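Local coordinates for 2',5'-phosphodiesterase 12 (Homo sapiens, PDB 4Z0V), which belongs to the endonuclease/exonuclease/phosphatase family, holds a magnesium ion in the model, and carries a separate, mainly beta domain at its N-terminal end, at residues Y44-P49 against S54-T59; H80-D85 against G90-L95; E350-N355 against E359-S364. All blocks are in the same frame, centred on the assembly; numbering follows the deposited sequence.

Contact 1 (Y44-P49 against S54-T59)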
loop_
_atom_site.group_PDB
_atom_site.type_symbol
_atom_site.label_atom_id
_atom_site.label_comp_id
_atom_site.label_asym_id
_atom_site.label_seq_id
_atom_site.Cartn_x
_atom_site.Cartn_y
_atom_site.Cartn_z
ATOM N N TYR A 44 7.681 10.327 27.735
ATOM C CA TYR A 44 8.603 10.048 28.832
ATOM C C TYR A 44 9.316 8.746 28.636
ATOM O O TYR A 44 8.804 7.851 27.959
ATOM C CB TYR A 44 7.883 9.959 30.175
ATOM C CG TYR A 44 7.097 11.186 30.524
ATOM C CD1 TYR A 44 5.820 11.388 30.006
ATOM C CD2 TYR A 44 7.584 12.109 31.451
ATOM C CE1 TYR A 44 5.066 12.509 30.357
ATOM C CE2 TYR A 44 6.835 13.228 31.817
ATOM C CZ TYR A 44 5.578 13.423 31.260
ATOM O OH TYR A 44 4.829 14.524 31.595
ATOM N N LYS A 45 10.480 8.622 29.260
ATOM C CA LYS A 45 11.212 7.367 29.265
ATOM C C LYS A 45 11.533 7.039 30.715
ATOM O O LYS A 45 11.620 7.937 31.548
ATOM C CB LYS A 45 12.482 7.438 28.391
ATOM C CG LYS A 45 13.539 8.397 28.945
ATOM C CD LYS A 45 14.652 8.765 27.956
ATOM C CE LYS A 45 15.573 9.800 28.577
ATOM N NZ LYS A 45 16.871 9.910 27.856
ATOM N N GLU A 46 11.669 5.753 31.033
ATOM C CA GLU A 46 12.032 5.338 32.374
ATOM C C GLU A 46 13.302 6.043 32.769
ATOM O O GLU A 46 14.197 6.183 31.939
ATOM C CB GLU A 46 12.231 3.828 32.408
ATOM C CG GLU A 46 11.080 3.095 33.022
ATOM C CD GLU A 46 11.362 1.613 33.093
ATOM O OE1 GLU A 46 11.175 1.033 34.185
ATOM O OE2 GLU A 46 11.842 1.053 32.081
ATOM N N ALA A 47 13.349 6.578 33.993
ATOM C CA ALA A 47 14.512 7.312 34.488
ATOM C C ALA A 47 15.771 6.439 34.474
ATOM O O ALA A 47 16.851 6.896 34.093
ATOM C CB ALA A 47 14.240 7.831 35.893
ATOM N N LYS A 48 15.615 5.163 34.818
ATOM C CA LYS A 48 16.728 4.205 34.812
ATOM C C LYS A 48 16.210 2.867 34.331
ATOM O O LYS A 48 15.042 2.590 34.600
ATOM C CB LYS A 48 17.314 4.062 36.245
ATOM C CG LYS A 48 18.206 5.223 36.686
ATOM N N PRO A 49 17.021 1.979 33.697
ATOM C CA PRO A 49 16.493 0.642 33.357
ATOM C C PRO A 49 16.033 -0.128 34.600
ATOM O O PRO A 49 16.632 -0.019 35.675
ATOM C CB PRO A 49 17.684 -0.064 32.695
ATOM C CG PRO A 49 18.618 1.026 32.303
ATOM C CD PRO A 49 18.436 2.111 33.300
ATOM N N SER A 54 8.601 3.393 38.225
ATOM C CA SER A 54 8.478 4.160 39.466
ATOM C C SER A 54 8.801 5.643 39.253
ATOM O O SER A 54 8.200 6.496 39.914
ATOM C CB SER A 54 9.396 3.586 40.540
ATOM O OG SER A 54 10.757 3.594 40.134
ATOM N N SER A 55 9.770 5.944 38.354
ATOM C CA SER A 55 10.247 7.301 38.030
ATOM C C SER A 55 10.349 7.472 36.503
ATOM O O SER A 55 10.812 6.556 35.823
ATOM C CB SER A 55 11.601 7.541 38.684
ATOM O OG SER A 55 12.034 8.882 38.528
ATOM N N TRP A 56 9.918 8.633 35.978
ATOM C CA TRP A 56 9.871 8.917 34.532
ATOM C C TRP A 56 10.616 10.197 34.208
ATOM O O TRP A 56 10.532 11.169 34.953
ATOM C CB TRP A 56 8.409 9.034 34.053
ATOM C CG TRP A 56 7.631 7.760 34.159
ATOM C CD1 TRP A 56 6.796 7.388 35.176
ATOM C CD2 TRP A 56 7.672 6.656 33.246
ATOM N NE1 TRP A 56 6.287 6.138 34.931
ATOM C CE2 TRP A 56 6.835 5.649 33.770
ATOM C CE3 TRP A 56 8.324 6.427 32.022
ATOM C CZ2 TRP A 56 6.643 4.425 33.118
ATOM C CZ3 TRP A 56 8.162 5.204 31.396
ATOM C CH2 TRP A 56 7.316 4.223 31.934
ATOM N N THR A 57 11.360 10.188 33.108
ATOM C CA THR A 57 12.142 11.338 32.665
ATOM C C THR A 57 11.485 11.899 31.431
ATOM O O THR A 57 11.269 11.173 30.461
ATOM C CB THR A 57 13.599 10.950 32.399
ATOM O OG1 THR A 57 14.157 10.471 33.616
ATOM C CG2 THR A 57 14.428 12.122 31.888
ATOM N N GLU A 58 11.143 13.184 31.485
ATOM C CA GLU A 58 10.505 13.830 30.352
ATOM C C GLU A 58 11.455 13.901 29.174
ATOM O O GLU A 58 12.626 14.238 29.347
ATOM C CB GLU A 58 10.094 15.232 30.789
ATOM C CG GLU A 58 9.145 15.940 29.867
ATOM C CD GLU A 58 9.103 17.418 30.196
ATOM O OE1 GLU A 58 8.110 17.842 30.818
ATOM O OE2 GLU A 58 10.079 18.138 29.887
ATOM N N THR A 59 10.974 13.577 27.979
ATOM C CA THR A 59 11.807 13.747 26.795
ATOM C C THR A 59 11.460 15.118 26.235
ATOM O O THR A 59 10.438 15.699 26.635
ATOM C CB THR A 59 11.575 12.630 25.748
ATOM O OG1 THR A 59 10.344 12.938 25.090
ATOM C CG2 THR A 59 11.549 11.233 26.347
HETATM O O HOH W 1 16.772 9.761 33.025
#
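Lys45 O takes a nearly straight bond from Thr57 N (2.8 Å, 173° at the hydrogen) and, more weakly, a CA-H contact from Trp56 CA. The reverse bond runs from Lys45 N to Thr57 O at 2.9 Å, which makes Lys45 and Thr57 a hydrogen-bonded antiparallel pair. Thr57 O also receives a CA-H contact from Tyr44 CA. One step further along, Ala47 N reaches Ser55 O, but it stands above the carbonyl plane, 43° out of it. Thr57 OG1 lies 3.3 Å from Ala47 CA, and a water that donates to Ala47 O sits 2.8 Å from Thr57 OG1, tying this hydroxyl to the start of the turn. The pairing is a beta hairpin: strand 40-46 turns back into the short strand 56-58, an edge strand of a four-stranded antiparallel sheet in the N-terminal domain. Trp56 has CG anti to its carbonyl carbon (chi1 -65°), which carries the six-membered ring across strand 44-46, with CE3 3.5 Å from Lys45 C. Glu46 CG lies over one face of that indole, 4.0 Å from Trp56 CZ3. Its carboxylate oxygens bond instead to the backbone N atoms of Arg76 and Gly53. Tyr44 and Glu58 lie on the face opposite Lys45 and Thr57; the Tyr44 ring meets Glu58 obliquely, with Tyr44 CD2 3.6 Å from Glu58 CA. Both aromatic rings, Tyr44 and Trp56, make cation-pi contacts with Lys78 of strand 77-82. At the far end Thr59 CG2 rests 4.0 Å from Tyr44 CA, while Thr59 OG1 bonds to Trp43 O.

Contact 2 (H80-D85 against G90-L95)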
loop_
_atom_site.group_PDB
_atom_site.type_symbol
_atom_site.label_atom_id
_atom_site.label_comp_id
_atom_site.label_asym_id
_atom_site.label_seq_id
_atom_site.Cartn_x
_atom_site.Cartn_y
_atom_site.Cartn_z
ATOM N N HIS A 80 1.869 10.770 27.551
ATOM C CA HIS A 80 0.816 11.581 28.135
ATOM C C HIS A 80 0.094 12.232 26.992
ATOM O O HIS A 80 0.744 12.882 26.170
ATOM C CB HIS A 80 1.359 12.685 29.072
ATOM C CG HIS A 80 0.303 13.691 29.464
ATOM N ND1 HIS A 80 -0.123 14.695 28.583
ATOM C CD2 HIS A 80 -0.425 13.779 30.600
ATOM C CE1 HIS A 80 -1.074 15.359 29.221
ATOM N NE2 HIS A 80 -1.273 14.860 30.451
ATOM N N CYS A 81 -1.233 12.202 26.998
ATOM C CA CYS A 81 -1.945 12.945 25.976
ATOM C C CYS A 81 -3.213 13.552 26.533
ATOM O O CYS A 81 -3.942 12.903 27.284
ATOM C CB CYS A 81 -2.211 12.111 24.731
ATOM S SG CYS A 81 -2.724 10.428 25.073
ATOM N N THR A 82 -3.423 14.815 26.203
ATOM C CA THR A 82 -4.601 15.601 26.605
ATOM C C THR A 82 -5.409 15.895 25.351
ATOM O O THR A 82 -4.903 16.599 24.478
ATOM C CB THR A 82 -4.202 16.884 27.346
ATOM O OG1 THR A 82 -3.501 16.533 28.528
ATOM C CG2 THR A 82 -5.426 17.704 27.776
ATOM N N PRO A 83 -6.641 15.345 25.238
ATOM C CA PRO A 83 -7.452 15.592 24.035
ATOM C C PRO A 83 -7.977 17.023 24.040
ATOM O O PRO A 83 -8.367 17.510 25.100
ATOM C CB PRO A 83 -8.593 14.573 24.165
ATOM C CG PRO A 83 -8.746 14.347 25.629
ATOM C CD PRO A 83 -7.363 14.510 26.223
ATOM N N GLY A 84 -7.958 17.670 22.883
ATOM C CA GLY A 84 -8.436 19.042 22.745
ATOM C C GLY A 84 -9.182 19.235 21.440
ATOM O O GLY A 84 -9.010 18.449 20.495
ATOM N N ASP A 85 -10.011 20.286 21.382
ATOM C CA ASP A 85 -10.780 20.580 20.163
ATOM C C ASP A 85 -10.530 21.999 19.624
ATOM O O ASP A 85 -11.234 22.449 18.716
ATOM C CB ASP A 85 -12.276 20.348 20.417
ATOM C CG ASP A 85 -12.940 21.306 21.383
ATOM O OD1 ASP A 85 -12.248 22.221 21.889
ATOM O OD2 ASP A 85 -14.142 21.133 21.649
ATOM N N GLY A 90 -10.200 17.882 27.173
ATOM C CA GLY A 90 -10.917 16.839 27.879
ATOM C C GLY A 90 -10.011 16.301 28.964
ATOM O O GLY A 90 -8.972 16.898 29.259
ATOM N N HIS A 91 -10.348 15.137 29.512
ATOM C CA HIS A 91 -9.560 14.534 30.583
ATOM C C HIS A 91 -8.282 13.897 30.011
ATOM O O HIS A 91 -8.315 13.242 28.964
ATOM C CB HIS A 91 -10.410 13.527 31.376
ATOM C CG HIS A 91 -11.412 14.197 32.269
ATOM N ND1 HIS A 91 -12.747 14.330 31.899
ATOM C CD2 HIS A 91 -11.231 14.791 33.470
ATOM C CE1 HIS A 91 -13.338 14.962 32.900
ATOM N NE2 HIS A 91 -12.466 15.264 33.868
ATOM N N SER A 92 -7.140 14.173 30.654
ATOM C CA SER A 92 -5.841 13.667 30.199
ATOM C C SER A 92 -5.740 12.172 30.385
ATOM O O SER A 92 -6.366 11.588 31.284
ATOM C CB SER A 92 -4.706 14.353 30.949
ATOM O OG SER A 92 -4.784 15.758 30.806
ATOM N N ARG A 93 -4.950 11.544 29.518
ATOM C CA ARG A 93 -4.741 10.103 29.559
ATOM C C ARG A 93 -3.258 9.814 29.522
ATOM O O ARG A 93 -2.506 10.594 28.946
ATOM C CB ARG A 93 -5.413 9.453 28.329
ATOM C CG ARG A 93 -6.948 9.596 28.262
ATOM C CD ARG A 93 -7.689 8.570 29.107
ATOM N NE ARG A 93 -7.186 7.210 28.890
ATOM C CZ ARG A 93 -7.604 6.379 27.939
ATOM N NH1 ARG A 93 -7.055 5.181 27.810
ATOM N NH2 ARG A 93 -8.574 6.742 27.108
ATOM N N GLU A 94 -2.831 8.695 30.097
ATOM C CA GLU A 94 -1.411 8.322 30.030
ATOM C C GLU A 94 -1.347 6.851 29.735
ATOM O O GLU A 94 -2.225 6.102 30.184
ATOM C CB GLU A 94 -0.646 8.683 31.327
ATOM C CG GLU A 94 -0.464 10.201 31.531
ATOM C CD GLU A 94 0.601 10.671 32.516
ATOM O OE1 GLU A 94 0.851 9.962 33.518
ATOM O OE2 GLU A 94 1.159 11.775 32.308
ATOM N N LEU A 95 -0.351 6.434 28.948
ATOM C CA LEU A 95 -0.193 5.045 28.578
ATOM C C LEU A 95 1.273 4.677 28.562
ATOM O O LEU A 95 2.058 5.357 27.907
ATOM C CB LEU A 95 -0.825 4.820 27.191
ATOM C CG LEU A 95 -0.938 3.384 26.680
ATOM C CD1 LEU A 95 -1.514 2.454 27.730
ATOM C CD2 LEU A 95 -1.773 3.336 25.469
#
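Across the pair Cys81 and Arg93 the backbone is closed by two bonds, Cys81 N to Arg93 O and Arg93 N to Cys81 O; the axes of strand segments 80-82 and 93-95 approach to 4.8 Å, their directions 156° apart, nearly antiparallel. Nearer the turn, Gly90 N donates to Pro83 O at 2.8 Å. There Pro83 CD packs against the returning chain, 3.2 Å from His91 O. On the face shared by His80 and Glu94, Arg93 O lies over one face of the imidazole, 4.0 Å above the ring plane and offset toward the rim. Glu94 OE2 comes to the edge of the same ring, 3.1 Å from His80 CD2, with the carboxylate turned at 90° to it. This is a contact with a ring carbon, and the other oxygen, Glu94 OE1, forms a salt bridge with Lys78 NZ. His80 NE2 meets the methylene of Ser92 (CB, 3.5 Å). The opposite face carries Cys81, whose side chain packs on Phe10 and Leu13 of strand 9-14, as well as Arg93, which also touches Leu13. The whole is a beta hairpin of strands 77-82 and 93-96 on the edge of the four-stranded antiparallel sheet of the N-terminal domain.

Contact 3 (E350-N355 against E359-S364)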
loop_
_atom_site.group_PDB
_atom_site.type_symbol
_atom_site.label_atom_id
_atom_site.label_comp_id
_atom_site.label_asym_id
_atom_site.label_seq_id
_atom_site.Cartn_x
_atom_site.Cartn_y
_atom_site.Cartn_z
ATOM N N GLU A 350 -0.934 -15.514 -27.361
ATOM C CA GLU A 350 -0.761 -16.808 -26.716
ATOM C C GLU A 350 -1.343 -16.838 -25.296
ATOM O O GLU A 350 -1.686 -17.919 -24.831
ATOM C CB GLU A 350 0.724 -17.234 -26.708
ATOM C CG GLU A 350 1.609 -16.489 -25.720
ATOM C CD GLU A 350 3.094 -16.815 -25.746
ATOM O OE1 GLU A 350 3.455 -17.995 -25.965
ATOM O OE2 GLU A 350 3.897 -15.890 -25.488
ATOM N N ASP A 351 -1.491 -15.670 -24.621
ATOM C CA ASP A 351 -2.068 -15.655 -23.271
ATOM C C ASP A 351 -3.571 -15.991 -23.282
ATOM O O ASP A 351 -4.099 -16.345 -22.235
ATOM C CB ASP A 351 -1.803 -14.317 -22.551
ATOM C CG ASP A 351 -0.380 -14.191 -22.040
ATOM O OD1 ASP A 351 0.418 -15.144 -22.241
ATOM O OD2 ASP A 351 -0.076 -13.186 -21.384
ATOM N N TRP A 352 -4.241 -15.944 -24.453
ATOM C CA TRP A 352 -5.652 -16.327 -24.539
ATOM C C TRP A 352 -5.856 -17.825 -24.306
ATOM O O TRP A 352 -6.990 -18.258 -24.092
ATOM C CB TRP A 352 -6.271 -15.890 -25.863
ATOM C CG TRP A 352 -6.344 -14.395 -25.988
ATOM C CD1 TRP A 352 -5.754 -13.628 -26.944
ATOM C CD2 TRP A 352 -7.042 -13.484 -25.114
ATOM N NE1 TRP A 352 -6.058 -12.301 -26.744
ATOM C CE2 TRP A 352 -6.830 -12.182 -25.617
ATOM C CE3 TRP A 352 -7.785 -13.640 -23.926
ATOM C CZ2 TRP A 352 -7.358 -11.042 -24.994
ATOM C CZ3 TRP A 352 -8.294 -12.506 -23.298
ATOM C CH2 TRP A 352 -8.070 -11.229 -23.824
ATOM N N ALA A 353 -4.763 -18.606 -24.309
ATOM C CA ALA A 353 -4.820 -20.042 -24.014
ATOM C C ALA A 353 -3.779 -20.365 -22.932
ATOM O O ALA A 353 -3.188 -21.447 -22.936
ATOM C CB ALA A 353 -4.587 -20.857 -25.290
ATOM N N SER A 354 -3.591 -19.421 -21.958
ATOM C CA SER A 354 -2.603 -19.531 -20.876
ATOM C C SER A 354 -2.814 -20.751 -19.963
ATOM O O SER A 354 -1.846 -21.212 -19.357
ATOM C CB SER A 354 -2.580 -18.262 -20.027
ATOM O OG SER A 354 -3.838 -18.045 -19.411
ATOM N N ASN A 355 -4.047 -21.246 -19.834
ATOM C CA ASN A 355 -4.330 -22.417 -18.991
ATOM C C ASN A 355 -4.849 -23.644 -19.799
ATOM O O ASN A 355 -5.549 -24.495 -19.252
ATOM C CB ASN A 355 -5.320 -22.076 -17.876
ATOM C CG ASN A 355 -5.239 -23.048 -16.709
ATOM O OD1 ASN A 355 -4.201 -23.665 -16.451
ATOM N ND2 ASN A 355 -6.344 -23.243 -16.009
ATOM N N GLU A 359 -10.059 -23.753 -21.495
ATOM C CA GLU A 359 -10.276 -22.375 -21.019
ATOM C C GLU A 359 -9.739 -21.307 -21.997
ATOM O O GLU A 359 -9.577 -20.142 -21.617
ATOM C CB GLU A 359 -9.635 -22.207 -19.629
ATOM C CG GLU A 359 -10.349 -22.994 -18.538
ATOM C CD GLU A 359 -9.650 -23.099 -17.194
ATOM O OE1 GLU A 359 -8.863 -22.189 -16.829
ATOM O OE2 GLU A 359 -9.933 -24.087 -16.479
ATOM N N ARG A 360 -9.509 -21.700 -23.260
ATOM C CA ARG A 360 -9.080 -20.834 -24.362
ATOM C C ARG A 360 -10.170 -19.773 -24.598
ATOM O O ARG A 360 -11.352 -20.134 -24.585
ATOM C CB ARG A 360 -8.870 -21.716 -25.600
ATOM C CG ARG A 360 -8.324 -21.055 -26.842
ATOM C CD ARG A 360 -7.795 -22.130 -27.782
ATOM N NE ARG A 360 -7.563 -21.651 -29.146
ATOM C CZ ARG A 360 -6.423 -21.117 -29.578
ATOM N NH1 ARG A 360 -5.401 -20.953 -28.747
ATOM N NH2 ARG A 360 -6.304 -20.723 -30.840
ATOM N N CYS A 361 -9.796 -18.477 -24.765
ATOM C CA CYS A 361 -10.789 -17.405 -24.951
ATOM C C CYS A 361 -10.256 -16.260 -25.816
ATOM O O CYS A 361 -10.367 -15.083 -25.432
ATOM C CB CYS A 361 -11.297 -16.893 -23.608
ATOM S SG CYS A 361 -9.990 -16.283 -22.516
ATOM N N ASN A 362 -9.748 -16.615 -27.029
ATOM C CA ASN A 362 -9.208 -15.688 -28.012
ATOM C C ASN A 362 -10.170 -14.576 -28.315
ATOM O O ASN A 362 -11.310 -14.807 -28.732
ATOM C CB ASN A 362 -8.836 -16.420 -29.304
ATOM C CG ASN A 362 -7.730 -17.403 -29.082
ATOM O OD1 ASN A 362 -7.925 -18.465 -28.489
ATOM N ND2 ASN A 362 -6.526 -16.995 -29.396
ATOM N N MET A 363 -9.698 -13.342 -28.104
ATOM C CA MET A 363 -10.498 -12.153 -28.389
ATOM C C MET A 363 -9.572 -10.977 -28.570
ATOM O O MET A 363 -8.416 -11.007 -28.135
ATOM C CB MET A 363 -11.571 -11.891 -27.301
ATOM C CG MET A 363 -11.001 -11.575 -25.937
ATOM S SD MET A 363 -12.229 -11.215 -24.660
ATOM C CE MET A 363 -12.941 -12.840 -24.379
ATOM N N SER A 364 -10.082 -9.965 -29.259
ATOM C CA SER A 364 -9.397 -8.713 -29.521
ATOM C C SER A 364 -9.883 -7.697 -28.492
ATOM O O SER A 364 -11.087 -7.612 -28.250
ATOM C CB SER A 364 -9.707 -8.241 -30.939
ATOM O OG SER A 364 -8.913 -7.113 -31.279
#
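Met363 CG sits over one face of the Trp352 indole, 3.8 Å from the centroid of the six-membered ring and 19° off its normal, a CH-pi contact; Met363 SD makes an oblique Met-aromatic contact with the same ring. The two segments are the arms of a loop in the endonuclease/exonuclease/phosphatase domain, the first beginning with a 3-10 turn. Cys361 SG comes to the edge of the indole instead, 3.7 Å from Trp352 CE3. Putting CG between the backbone N and the carbonyl carbon (chi1 64°) lays the Met363 side chain across the ring. The backbones also meet: Cys361 N donates to Trp352 O at 2.9 Å, and the same oxygen is approached by Arg360 CA at 3.3 Å. The indole N-H is used by Pro346 O, although Met363 O is near, at a poor angle. Further out, Asn355 ND2 donates to Glu359 OE1 (2.9 Å), within its own amide plane but from above the carboxylate plane, 49° out of it. Tyr296 OH, on helix 295-316, bonds to that same carboxylate oxygen, giving it two partners, while Leu299 of the helix touches Trp352. Asn362 ND2 bonds to Glu347 O. The Arg360 guanidinium meets Ala353 CB at its edge, 3.6 Å from NH1, and over its centre carries Asn362 OD1, 3.2 Å above the plane.

In the fold
Contacts 1 and 2 are successive hairpins of one sheet: strands 40-46 and 77-82 are neighbours in it, and strands 56-58 and 93-96 flank them on the outside. Their centres are about 19 Å apart, and they touch where Tyr44 CE1 lies 3.9 Å from His80 CB. Lys78 joins them too, since it makes cation-pi contacts with Tyr44 and Trp56 and a salt bridge with Glu94. Contact 3 belongs to the other family region, on the opposite side of the chain's centre, with its own centre about 65 Å from that of contact 1 and about 60 Å from that of contact 2. The magnesium ion takes part in none of the three contacts.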